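Local coordinates for putative MCP-type signal transduction protein (Campylobacter jejuni subsp. jejuni serotype O:2, PDB 4WY9), which probably acts as a chemotaxis receptor, with a periplasmic tandem-PAS sensing domain that may recognise its ligand indirectly, at residues S101-M106 and E127-Q132; Q135-K140 and V180-M185; E33-N38 and V148-P153; L131-D136 and N167-I172; G43-M48 and T63-N68. All coordinates share one frame; numbering follows the deposited sequence.

Interaction 1 of 5, residues S101-M106 and E127-Q132; sequences SGKFVM and EIANLQ
Val105 and Ile128 form the buried end of this contact. Val105 CG1 lies 3.9 Å from Ile128 CG2, and the two side chains cross obliquely. Both methyls are anti to their own backbone N. For Val105 (chi1 176°) this points CG1 towards the short helix. Tyr80 and Met156 also pack against Ile128, and Ala124 and Thr99 against Val105, so this end is closed off. The setting is the first PDC sensor domain, a PAS-like fold of the Cache clan. Here the short helix 126-129, whose backbone bonding is weak, leans on strand 104-110 of the antiparallel sheet. The strand holds its place in the sheet through backbone hydrogen bonds between Phe104 and Leu83 and between Met106 and Leu81. The Lys103 end is more open to solvent. Only the aliphatic part of Lys103 takes part there, with CD a close 3.7 Å from Ala129 CB. The lysine chain runs extended past Ala129, then turns at its last torsion (chi4 71°). That bend brings NZ back to its own loop and a weak hydrogen bond of 3.3 Å to Ser101 OG. Ser101 OG also has a weak hydrogen bond with Asp126 OD2. No hydrogen bond joins the two segments.

Interaction 2 of 5, residues Q135-K140 and V180-M185; sequences QDILKK and VGVIGM
Ile137 and Val182 meet tip to tip, and the contact between the two segments is entirely apolar. Ile137 CD1 lies 3.8 Å from Val182 CG1. Ile137 CG2 lies the same 3.8 Å from Val182 CG2. Val182 chi1 is 177°, with CG1 anti to the backbone N, and this turns the fork so that CG1 faces Ile137 CD1 and CG2 faces Ile137 CG2. Leu138 adds a looser touch from the next position on the helix, with its CD2 4.2 Å from Val182 CG2. These contacts lay helix 132-140 on one face of the PAS-like sheet, over strand 179-188. Ile183, the next residue of the strand, points away from the helix and packs on Ser42 of helix 8-51, so the sheet has helices on both faces. Hydrogen bonds do not cross between the segments; the helix bonds within itself and the strand bonds to its neighbours in the sheet. Lys139 N bonds to Gln135 O at 3.1 Å, one turn back along the helix. Val182 pairs with Tyr82, for instance, and Ile183 with Ile170. Val180 and Gly181 together sit opposite the single residue Ile172 of strand 163-173, a classic beta bulge.

Interaction 3 of 5, residues E33-N38 and V148-P153; sequences EMIALN and VYIGRP
This is an apolar helix-on-sheet contact, in which the long N-terminal helix 8-51 packs against the short edge strand 149-150 and the residue before it. It belongs to the PAS-like sensor fold, whose sheet carries this helix on one face. Ile35 makes all the close contacts from the helix side. Its two branches go to different partners. Ile35 CG2 comes within 4.0 Å of Val148 CG2, the two side chains meeting at a slant. Ile35 CD1 comes within 3.9 Å of Ile150 CD1, and here the side chains cross at about a right angle. CG1 continues almost straight into CD1 (chi2 162°), and this extended arm carries the end methyl along to Ile150 while CG2 stays with Val148. Val148 and Ile150 are two residues apart, so one isoleucine spans both. Val168 of strand 163-173 packs on Ile35 and Val148, and Val274 of the second sheet packs on Ile35 and Ile150. The contact thus lies where the two sheets of the chain come near each other. Backbone hydrogen bonds between Tyr149 and Ala169 and between Gly151 and Asn167 tie the edge strand to the first sheet. Further along, Arg152 reaches the later part of the chain, through a hydrogen bond from Arg152 NH2 to Leu228 O and a cation-pi contact with Phe217. The side of its guanidinium also converges on one carbonyl oxygen: Arg152 NE and NH2 each bond to Pro153 O at 2.9 Å, both bent, with N-H...O angles of 136° and 131°.

Interaction 4 of 5, residues L131-D136 and N167-I172; sequences LQVVQD and NVAIPI
Asn167, Val133 and Leu131 bury the most surface here, joining the start of helix 132-140 to the face of strand 163-173. This is helix-on-sheet packing in the PAS-like sensor fold. The side chains of Asn167 and Ala169, two apart on the strand, point to the helix, while Val168 and Ile170 point away, and pack on helix 8-51. Asn167 offers a flat amide, and the forked end of Leu131 covers one face of it. Leu131 CD1 lies 3.5 Å from Asn167 OD1, and Leu131 CD2 lies 3.6 Å from Asn167 ND2, so each methyl sits near one end of the amide. The two side chains cross at about a right angle. The polar end of Asn167 is not served by the helix. OD1 has hydrogen bonds with Thr186 OG1 and with Tyr80 OH, and these two bonds would help to fix the turn of the amide under the leucine. Val133 carries the middle of the contact. With CG1 at chi1 -71°, anti to the carbonyl carbon, CG2 is flanked by both backbone neighbours and directed to the strand. There Val133 CG2 is 3.9 Å from both Asn167 CB and Ala169 CB, and so bridges the two strand residues. Leu131 itself is the N-cap, with its O accepting from Gln135 N at 3.0 Å. On the outer side of this first turn, Gln132 NE2 donates to Asp136 OD1 at 2.9 Å, in the plane of its own amide but from above the plane of the carboxylate.

Interaction 5 of 5, residues G43-M48 and T63-N68; sequences GTLTEM and TNIITN
Ile65 lays its side chain over the surface formed by Thr44, Leu45 and Met48. The two helices form an antiparallel helical hairpin, helix 8-51 followed by helix 59-70. The axes of segments 43-48 and 63-68 make an angle of 171° and come within 10.8 Å. Ile65 CD1 does most of the touching. It lies 3.6 Å from Met48 CE and 3.6 Å from Thr44 CG2, with Leu45 CD2 a little further off at 4.1 Å. Met48 and Leu45 lie alongside the isoleucine, pointing the other way, while Thr44 meets it at a slant. The methionine chain is extended until its last torsion (chi3 -74°), and that bend brings CE back onto CD1. The contact has a buried and an open side. Leu45 packs onward on Leu81 and Ile172 of the sheet, and Ile66 on Leu81 and Met106, so the hairpin covers that face. Thr44 lies on the exposed side. Its two branches divide the work. OG1 is beside the backbone N (chi1 -61°), which puts CG2 anti to that N and facing Ile65, while Thr44 OG1 is hydrogen-bonded to Ser40 O, one turn back in its own helix.

Overall arrangement
All five contacts gather about the first, seven-stranded sheet of the chain, the part matched by the first PDC sensor family. Interactions 2 and 4 are nearly one site. Their centres are 4 Å apart, and both lay helix 132-140 on the neighbouring strands 179-188 and 163-173. The centre of interaction 1 lies about 10 Å from that of interaction 2. Interactions 3 and 5 both use helix 8-51, with centres about 17 Å apart. Along the chain, interaction 5 closes before interactions 1, 2 and 4 open; interaction 3 spans interactions 1 and 5 and crosses 2 and 4. Helix 8-51 also touches the second sheet, consistent with a tandem-PAS domain whose two modules share one long helix.

Interaction 1 of 5, residues S101-M106 and E127-Q132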
# COMPACT_ATOMS: atom_id res chain seq x y z
N SER A 101 24.88 3.83 3.32
CA SER A 101 25.36 5.20 3.37
C SER A 101 25.35 5.75 4.80
O SER A 101 25.50 6.96 5.00
CB SER A 101 24.56 6.12 2.46
OG SER A 101 23.24 6.28 2.92
N GLY A 102 25.19 4.87 5.79
CA GLY A 102 25.30 5.28 7.18
C GLY A 102 24.08 5.97 7.74
O GLY A 102 24.12 6.58 8.81
N LYS A 103 22.96 5.86 7.04
CA LYS A 103 21.72 6.36 7.59
C LYS A 103 21.18 5.40 8.65
O LYS A 103 21.45 4.21 8.61
CB LYS A 103 20.67 6.57 6.50
CG LYS A 103 21.06 7.74 5.60
CD LYS A 103 20.03 8.09 4.62
CE LYS A 103 20.46 9.39 3.93
NZ LYS A 103 21.59 9.15 3.05
N PHE A 104 20.41 5.94 9.58
CA PHE A 104 19.88 5.16 10.68
C PHE A 104 18.44 4.75 10.40
O PHE A 104 17.53 5.58 10.38
CB PHE A 104 19.95 5.93 12.00
CG PHE A 104 19.47 5.11 13.16
CD1 PHE A 104 20.34 4.21 13.79
CD2 PHE A 104 18.17 5.20 13.61
CE1 PHE A 104 19.90 3.43 14.82
CE2 PHE A 104 17.74 4.43 14.67
CZ PHE A 104 18.60 3.55 15.27
N VAL A 105 18.23 3.45 10.19
CA VAL A 105 16.92 2.89 9.90
C VAL A 105 16.75 1.61 10.71
O VAL A 105 17.54 0.67 10.57
CB VAL A 105 16.70 2.62 8.39
CG1 VAL A 105 15.35 1.95 8.19
CG2 VAL A 105 16.85 3.87 7.56
N MET A 106 15.76 1.58 11.58
CA MET A 106 15.36 0.37 12.27
C MET A 106 14.28 -0.29 11.45
O MET A 106 13.16 0.23 11.39
CB MET A 106 14.85 0.68 13.66
CG MET A 106 15.86 1.46 14.51
SD MET A 106 15.18 2.14 16.05
CE MET A 106 15.14 0.71 17.06
N GLU A 127 17.04 1.81 0.49
CA GLU A 127 15.75 1.75 -0.21
C GLU A 127 14.67 2.39 0.65
O GLU A 127 13.74 3.02 0.15
CB GLU A 127 15.40 0.32 -0.53
CG GLU A 127 14.15 0.14 -1.33
CD GLU A 127 14.09 -1.21 -2.05
OE1 GLU A 127 13.47 -2.08 -1.52
OE2 GLU A 127 14.77 -1.37 -3.06
N ILE A 128 14.78 2.26 1.99
CA ILE A 128 13.80 2.84 2.88
C ILE A 128 13.94 4.37 2.92
O ILE A 128 12.96 5.11 2.78
CB ILE A 128 13.91 2.26 4.30
CG1 ILE A 128 13.65 0.76 4.31
CG2 ILE A 128 12.96 3.00 5.26
CD1 ILE A 128 12.28 0.37 3.83
N ALA A 129 15.15 4.85 3.11
CA ALA A 129 15.40 6.26 3.22
C ALA A 129 15.04 7.01 1.95
O ALA A 129 14.67 8.18 2.00
CB ALA A 129 16.84 6.54 3.62
N ASN A 130 15.15 6.34 0.81
CA ASN A 130 14.89 6.96 -0.47
C ASN A 130 13.47 6.79 -1.01
O ASN A 130 13.16 7.24 -2.11
CB ASN A 130 15.92 6.44 -1.49
CG ASN A 130 17.34 6.92 -1.22
OD1 ASN A 130 17.54 7.99 -0.65
ND2 ASN A 130 18.32 6.11 -1.54
N LEU A 131 12.58 6.19 -0.20
CA LEU A 131 11.18 6.09 -0.60
C LEU A 131 10.60 7.46 -0.88
O LEU A 131 10.90 8.44 -0.18
CB LEU A 131 10.37 5.42 0.49
CG LEU A 131 10.54 3.94 0.74
CD1 LEU A 131 9.80 3.55 2.01
CD2 LEU A 131 10.06 3.11 -0.43
N GLN A 132 9.73 7.54 -1.88
CA GLN A 132 9.06 8.80 -2.18
C GLN A 132 8.29 9.37 -0.97
O GLN A 132 8.33 10.56 -0.72
CB GLN A 132 8.13 8.67 -3.38
CG GLN A 132 7.63 9.99 -3.90
CD GLN A 132 8.75 10.85 -4.46
OE1 GLN A 132 9.52 10.40 -5.29
NE2 GLN A 132 8.85 12.06 -4.00

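Interaction 2 of 5, residues Q135-K140 and V180-M185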
# COMPACT_ATOMS: atom_id res chain seq x y z
N GLN A 135 10.83 10.99 1.32
CA GLN A 135 11.33 12.23 0.78
C GLN A 135 10.29 13.33 0.84
O GLN A 135 10.61 14.49 1.14
CB GLN A 135 11.88 12.02 -0.59
CG GLN A 135 13.15 11.15 -0.54
CD GLN A 135 14.28 11.72 0.42
OE1 GLN A 135 14.66 12.91 0.35
NE2 GLN A 135 14.78 10.89 1.35
N ASP A 136 9.04 12.99 0.55
CA ASP A 136 7.97 13.97 0.64
C ASP A 136 7.79 14.48 2.07
O ASP A 136 7.55 15.66 2.28
CB ASP A 136 6.67 13.39 0.14
CG ASP A 136 6.63 13.20 -1.35
OD1 ASP A 136 7.50 13.77 -2.06
OD2 ASP A 136 5.73 12.48 -1.82
N ILE A 137 7.87 13.59 3.05
CA ILE A 137 7.75 14.01 4.44
C ILE A 137 8.89 14.97 4.80
O ILE A 137 8.65 16.03 5.39
CB ILE A 137 7.75 12.78 5.38
CG1 ILE A 137 6.43 12.06 5.28
CG2 ILE A 137 7.98 13.21 6.83
CD1 ILE A 137 6.36 10.71 5.91
N LEU A 138 10.12 14.60 4.48
CA LEU A 138 11.27 15.44 4.84
C LEU A 138 11.12 16.83 4.24
O LEU A 138 11.48 17.83 4.88
CB LEU A 138 12.58 14.81 4.38
CG LEU A 138 12.94 13.48 5.02
CD1 LEU A 138 14.30 13.03 4.67
CD2 LEU A 138 12.74 13.43 6.51
N LYS A 139 10.60 16.90 3.01
CA LYS A 139 10.48 18.18 2.31
C LYS A 139 9.27 19.01 2.76
O LYS A 139 9.36 20.24 2.79
CB LYS A 139 10.42 17.91 0.78
CG LYS A 139 10.19 19.14 -0.09
CD LYS A 139 11.45 19.95 -0.19
CE LYS A 139 11.23 21.28 -0.93
NZ LYS A 139 10.29 22.16 -0.17
N LYS A 140 8.13 18.35 3.04
CA LYS A 140 6.86 19.05 3.16
C LYS A 140 6.17 18.98 4.51
O LYS A 140 5.30 19.81 4.80
CB LYS A 140 5.87 18.50 2.11
CG LYS A 140 6.41 18.48 0.71
CD LYS A 140 5.37 18.16 -0.30
CE LYS A 140 4.72 16.85 -0.13
NZ LYS A 140 3.82 16.59 -1.31
N VAL A 180 12.18 14.94 12.73
CA VAL A 180 13.39 14.26 13.15
C VAL A 180 13.43 12.85 12.64
O VAL A 180 14.44 12.16 12.76
CB VAL A 180 13.56 14.27 14.70
CG1 VAL A 180 13.77 15.68 15.22
CG2 VAL A 180 12.45 13.55 15.41
N GLY A 181 12.36 12.38 11.99
CA GLY A 181 12.34 11.04 11.49
C GLY A 181 11.03 10.67 10.85
O GLY A 181 10.11 11.50 10.77
N VAL A 182 10.91 9.42 10.44
CA VAL A 182 9.73 8.90 9.75
C VAL A 182 9.45 7.51 10.28
O VAL A 182 10.37 6.68 10.30
CB VAL A 182 9.92 8.85 8.23
CG1 VAL A 182 8.66 8.23 7.57
CG2 VAL A 182 10.21 10.22 7.65
N ILE A 183 8.22 7.25 10.70
CA ILE A 183 7.80 5.90 11.05
C ILE A 183 6.84 5.43 9.95
O ILE A 183 5.87 6.13 9.62
CB ILE A 183 7.17 5.82 12.46
CG1 ILE A 183 6.81 4.40 12.86
CG2 ILE A 183 5.96 6.76 12.59
CD1 ILE A 183 7.96 3.53 13.21
N GLY A 184 7.12 4.29 9.35
CA GLY A 184 6.31 3.81 8.27
C GLY A 184 6.15 2.32 8.22
O GLY A 184 6.78 1.58 8.99
N MET A 185 5.31 1.88 7.30
CA MET A 185 4.98 0.50 7.10
C MET A 185 4.93 0.16 5.61
O MET A 185 4.55 1.02 4.81
CB MET A 185 3.63 0.15 7.71
CG MET A 185 3.49 0.49 9.16
SD MET A 185 1.74 0.54 9.52
CE MET A 185 1.70 0.82 11.23

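Interaction 3 of 5, residues E33-N38 and V148-P153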
# COMPACT_ATOMS: atom_id res chain seq x y z
N GLU A 33 -6.60 -0.33 9.09
CA GLU A 33 -5.94 -0.95 10.23
C GLU A 33 -4.48 -0.57 10.27
O GLU A 33 -3.96 -0.22 11.35
CB GLU A 33 -6.11 -2.46 10.20
CG GLU A 33 -7.52 -2.91 10.50
CD GLU A 33 -7.66 -4.41 10.48
OE1 GLU A 33 -6.68 -5.11 10.78
OE2 GLU A 33 -8.77 -4.91 10.21
N MET A 34 -3.79 -0.64 9.14
CA MET A 34 -2.38 -0.27 9.11
C MET A 34 -2.18 1.16 9.51
O MET A 34 -1.30 1.47 10.34
CB MET A 34 -1.82 -0.46 7.73
CG MET A 34 -1.73 -1.87 7.31
SD MET A 34 -1.05 -1.97 5.67
CE MET A 34 0.50 -1.11 5.91
N ILE A 35 -3.01 2.05 8.97
CA ILE A 35 -2.88 3.47 9.25
C ILE A 35 -3.14 3.79 10.72
O ILE A 35 -2.44 4.62 11.32
CB ILE A 35 -3.81 4.27 8.33
CG1 ILE A 35 -3.29 4.20 6.90
CG2 ILE A 35 -3.94 5.69 8.77
CD1 ILE A 35 -4.28 4.55 5.86
N ALA A 36 -4.12 3.12 11.32
CA ALA A 36 -4.39 3.35 12.73
C ALA A 36 -3.18 2.97 13.59
O ALA A 36 -2.86 3.65 14.57
CB ALA A 36 -5.63 2.62 13.17
N LEU A 37 -2.51 1.87 13.24
CA LEU A 37 -1.33 1.47 14.00
C LEU A 37 -0.22 2.52 13.79
O LEU A 37 0.48 2.89 14.71
CB LEU A 37 -0.86 0.07 13.63
CG LEU A 37 -1.75 -1.09 14.00
CD1 LEU A 37 -1.01 -2.38 13.70
CD2 LEU A 37 -2.12 -1.02 15.45
N ASN A 38 -0.02 2.94 12.55
CA ASN A 38 1.06 3.89 12.27
C ASN A 38 0.82 5.17 13.04
O ASN A 38 1.76 5.78 13.54
CB ASN A 38 1.12 4.16 10.78
CG ASN A 38 2.47 4.58 10.26
OD1 ASN A 38 3.42 4.67 10.95
ND2 ASN A 38 2.48 4.86 9.00
N VAL A 148 -1.14 11.55 6.68
CA VAL A 148 -0.50 10.28 6.45
C VAL A 148 -0.05 10.27 5.01
O VAL A 148 -0.81 10.67 4.12
CB VAL A 148 -1.45 9.10 6.72
CG1 VAL A 148 -0.75 7.78 6.50
CG2 VAL A 148 -2.04 9.20 8.13
N TYR A 149 1.19 9.83 4.75
CA TYR A 149 1.76 9.84 3.41
C TYR A 149 1.70 8.43 2.85
O TYR A 149 2.22 7.50 3.43
CB TYR A 149 3.18 10.37 3.48
CG TYR A 149 3.26 11.80 3.90
CD1 TYR A 149 3.01 12.18 5.24
CD2 TYR A 149 3.53 12.83 3.01
CE1 TYR A 149 3.06 13.47 5.64
CE2 TYR A 149 3.59 14.14 3.43
CZ TYR A 149 3.33 14.48 4.74
OH TYR A 149 3.38 15.79 5.16
N ILE A 150 1.03 8.29 1.70
CA ILE A 150 0.80 6.99 1.10
C ILE A 150 1.32 6.97 -0.32
O ILE A 150 1.01 7.88 -1.11
CB ILE A 150 -0.68 6.61 1.14
CG1 ILE A 150 -1.14 6.57 2.61
CG2 ILE A 150 -0.93 5.25 0.48
CD1 ILE A 150 -2.54 6.18 2.81
N GLY A 151 2.14 5.99 -0.65
CA GLY A 151 2.76 5.92 -1.94
C GLY A 151 1.94 5.29 -3.03
O GLY A 151 0.78 4.93 -2.82
N ARG A 152 2.53 5.16 -4.21
CA ARG A 152 1.96 4.38 -5.31
C ARG A 152 2.56 2.97 -5.22
O ARG A 152 3.55 2.74 -4.50
CB ARG A 152 2.22 5.06 -6.64
CG ARG A 152 3.68 5.38 -6.92
CD ARG A 152 3.99 5.32 -8.41
NE ARG A 152 3.91 3.93 -8.85
CZ ARG A 152 4.16 3.52 -10.08
NH1 ARG A 152 4.47 4.42 -11.01
NH2 ARG A 152 3.99 2.22 -10.36
N PRO A 153 2.03 2.01 -5.99
CA PRO A 153 2.65 0.69 -6.01
C PRO A 153 4.05 0.75 -6.58
O PRO A 153 4.27 1.37 -7.62
CB PRO A 153 1.70 -0.14 -6.89
CG PRO A 153 0.41 0.57 -6.77
CD PRO A 153 0.78 2.01 -6.77

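Interaction 4 of 5, residues L131-D136 and N167-I172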
# COMPACT_ATOMS: atom_id res chain seq x y z
N LEU A 131 12.58 6.19 -0.20
CA LEU A 131 11.18 6.09 -0.60
C LEU A 131 10.60 7.46 -0.88
O LEU A 131 10.90 8.44 -0.18
CB LEU A 131 10.37 5.42 0.49
CG LEU A 131 10.54 3.94 0.74
CD1 LEU A 131 9.80 3.55 2.01
CD2 LEU A 131 10.06 3.11 -0.43
N GLN A 132 9.73 7.54 -1.88
CA GLN A 132 9.06 8.80 -2.18
C GLN A 132 8.29 9.37 -0.97
O GLN A 132 8.33 10.56 -0.72
CB GLN A 132 8.13 8.67 -3.38
CG GLN A 132 7.63 9.99 -3.90
CD GLN A 132 8.75 10.85 -4.46
OE1 GLN A 132 9.52 10.40 -5.29
NE2 GLN A 132 8.85 12.06 -4.00
N VAL A 133 7.60 8.52 -0.21
CA VAL A 133 6.86 9.03 0.94
C VAL A 133 7.81 9.65 1.96
O VAL A 133 7.46 10.64 2.60
CB VAL A 133 5.93 7.97 1.62
CG1 VAL A 133 4.73 7.63 0.75
CG2 VAL A 133 6.66 6.72 2.05
N VAL A 134 8.98 9.04 2.13
CA VAL A 134 9.97 9.55 3.07
C VAL A 134 10.49 10.90 2.60
O VAL A 134 10.60 11.86 3.37
CB VAL A 134 11.13 8.58 3.30
CG1 VAL A 134 12.25 9.22 4.06
CG2 VAL A 134 10.61 7.31 3.98
N GLN A 135 10.83 10.99 1.32
CA GLN A 135 11.33 12.23 0.78
C GLN A 135 10.29 13.33 0.84
O GLN A 135 10.61 14.49 1.14
CB GLN A 135 11.88 12.02 -0.59
CG GLN A 135 13.15 11.15 -0.54
CD GLN A 135 14.28 11.72 0.42
OE1 GLN A 135 14.66 12.91 0.35
NE2 GLN A 135 14.78 10.89 1.35
N ASP A 136 9.04 12.99 0.55
CA ASP A 136 7.97 13.97 0.64
C ASP A 136 7.79 14.48 2.07
O ASP A 136 7.55 15.66 2.28
CB ASP A 136 6.67 13.39 0.14
CG ASP A 136 6.63 13.20 -1.35
OD1 ASP A 136 7.50 13.77 -2.06
OD2 ASP A 136 5.73 12.48 -1.82
N ASN A 167 3.71 1.89 0.48
CA ASN A 167 4.20 2.38 1.74
C ASN A 167 3.28 3.42 2.35
O ASN A 167 2.69 4.23 1.64
CB ASN A 167 5.60 2.95 1.57
CG ASN A 167 6.61 1.88 1.32
OD1 ASN A 167 7.16 1.31 2.27
ND2 ASN A 167 6.81 1.54 0.07
N VAL A 168 3.22 3.40 3.68
CA VAL A 168 2.42 4.29 4.48
C VAL A 168 3.36 4.86 5.52
O VAL A 168 4.05 4.07 6.16
CB VAL A 168 1.25 3.57 5.14
CG1 VAL A 168 0.46 4.48 6.01
CG2 VAL A 168 0.31 2.95 4.03
N ALA A 169 3.42 6.17 5.67
CA ALA A 169 4.41 6.77 6.57
C ALA A 169 3.96 8.08 7.17
O ALA A 169 3.14 8.81 6.59
CB ALA A 169 5.74 6.96 5.82
N ILE A 170 4.49 8.38 8.36
CA ILE A 170 4.13 9.57 9.12
C ILE A 170 5.40 10.18 9.73
O ILE A 170 6.26 9.43 10.23
CB ILE A 170 3.12 9.24 10.23
CG1 ILE A 170 1.87 8.58 9.64
CG2 ILE A 170 2.73 10.45 11.04
CD1 ILE A 170 0.87 8.14 10.69
N PRO A 171 5.54 11.51 9.70
CA PRO A 171 6.68 12.18 10.37
C PRO A 171 6.64 12.05 11.88
O PRO A 171 5.57 11.93 12.46
CB PRO A 171 6.52 13.64 9.98
CG PRO A 171 5.05 13.79 9.70
CD PRO A 171 4.67 12.48 9.04
N ILE A 172 7.84 12.08 12.47
CA ILE A 172 8.11 12.24 13.90
C ILE A 172 8.68 13.63 14.11
O ILE A 172 9.49 14.08 13.30
CB ILE A 172 9.08 11.15 14.41
CG1 ILE A 172 8.58 9.75 14.04
CG2 ILE A 172 9.27 11.28 15.92
CD1 ILE A 172 7.21 9.45 14.58

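Interaction 5 of 5, residues G43-M48 and T63-N68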
# COMPACT_ATOMS: atom_id res chain seq x y z
N GLY A 43 2.30 8.95 17.20
CA GLY A 43 1.92 9.78 18.33
C GLY A 43 2.83 9.54 19.52
O GLY A 43 3.32 10.49 20.17
N THR A 44 3.07 8.29 19.82
CA THR A 44 3.90 7.93 20.97
C THR A 44 5.34 8.38 20.76
O THR A 44 5.98 8.91 21.69
CB THR A 44 3.82 6.40 21.23
OG1 THR A 44 2.45 6.05 21.52
CG2 THR A 44 4.69 6.00 22.36
N LEU A 45 5.87 8.20 19.56
CA LEU A 45 7.25 8.63 19.30
C LEU A 45 7.40 10.15 19.29
O LEU A 45 8.35 10.66 19.84
CB LEU A 45 7.73 8.02 17.97
CG LEU A 45 7.99 6.52 17.97
CD1 LEU A 45 8.33 5.99 16.61
CD2 LEU A 45 9.08 6.15 18.99
N THR A 46 6.44 10.87 18.73
CA THR A 46 6.53 12.33 18.77
C THR A 46 6.44 12.82 20.22
O THR A 46 7.17 13.74 20.61
CB THR A 46 5.50 12.98 17.87
OG1 THR A 46 5.94 12.81 16.52
CG2 THR A 46 5.31 14.45 18.15
N GLU A 47 5.59 12.23 21.04
CA GLU A 47 5.53 12.62 22.45
C GLU A 47 6.91 12.39 23.09
O GLU A 47 7.39 13.22 23.84
CB GLU A 47 4.45 11.85 23.18
CG GLU A 47 4.33 12.19 24.67
CD GLU A 47 4.16 13.70 24.94
OE1 GLU A 47 3.51 14.44 24.14
OE2 GLU A 47 4.68 14.18 26.00
N MET A 48 7.56 11.27 22.76
CA MET A 48 8.89 10.99 23.29
C MET A 48 9.89 12.03 22.83
O MET A 48 10.68 12.55 23.63
CB MET A 48 9.34 9.59 22.89
CG MET A 48 10.81 9.33 23.22
SD MET A 48 11.40 7.78 22.54
CE MET A 48 10.62 6.64 23.64
N THR A 63 12.76 0.87 20.74
CA THR A 63 12.59 -0.47 20.24
C THR A 63 11.32 -1.10 20.75
O THR A 63 10.59 -1.75 20.01
CB THR A 63 13.78 -1.38 20.63
OG1 THR A 63 14.98 -0.85 20.07
CG2 THR A 63 13.55 -2.78 20.16
N ASN A 64 11.04 -0.94 22.04
CA ASN A 64 9.89 -1.57 22.65
C ASN A 64 8.61 -1.00 22.12
O ASN A 64 7.64 -1.73 21.93
CB ASN A 64 9.95 -1.42 24.16
CG ASN A 64 11.07 -2.19 24.76
OD1 ASN A 64 11.64 -3.11 24.15
ND2 ASN A 64 11.42 -1.83 25.96
N ILE A 65 8.59 0.31 21.83
CA ILE A 65 7.39 0.92 21.23
C ILE A 65 7.12 0.32 19.85
O ILE A 65 5.97 0.00 19.51
CB ILE A 65 7.56 2.45 21.13
CG1 ILE A 65 7.52 3.05 22.54
CG2 ILE A 65 6.55 3.07 20.21
CD1 ILE A 65 8.00 4.48 22.57
N ILE A 66 8.16 0.12 19.05
CA ILE A 66 7.98 -0.49 17.75
C ILE A 66 7.53 -1.93 17.84
O ILE A 66 6.52 -2.33 17.21
CB ILE A 66 9.30 -0.44 16.91
CG1 ILE A 66 9.73 1.00 16.68
CG2 ILE A 66 9.13 -1.15 15.58
CD1 ILE A 66 11.15 1.12 16.11
N THR A 67 8.21 -2.74 18.63
CA THR A 67 7.91 -4.15 18.64
C THR A 67 6.57 -4.44 19.31
O THR A 67 5.87 -5.35 18.89
CB THR A 67 9.03 -5.01 19.28
OG1 THR A 67 9.24 -4.60 20.63
CG2 THR A 67 10.34 -4.82 18.57
N ASN A 68 6.19 -3.66 20.32
CA ASN A 68 4.91 -3.81 20.95
C ASN A 68 3.77 -3.44 19.99
O ASN A 68 2.69 -4.04 20.06
CB ASN A 68 4.83 -2.98 22.25
CG ASN A 68 5.65 -3.58 23.39
OD1 ASN A 68 5.93 -4.78 23.43
ND2 ASN A 68 6.04 -2.73 24.36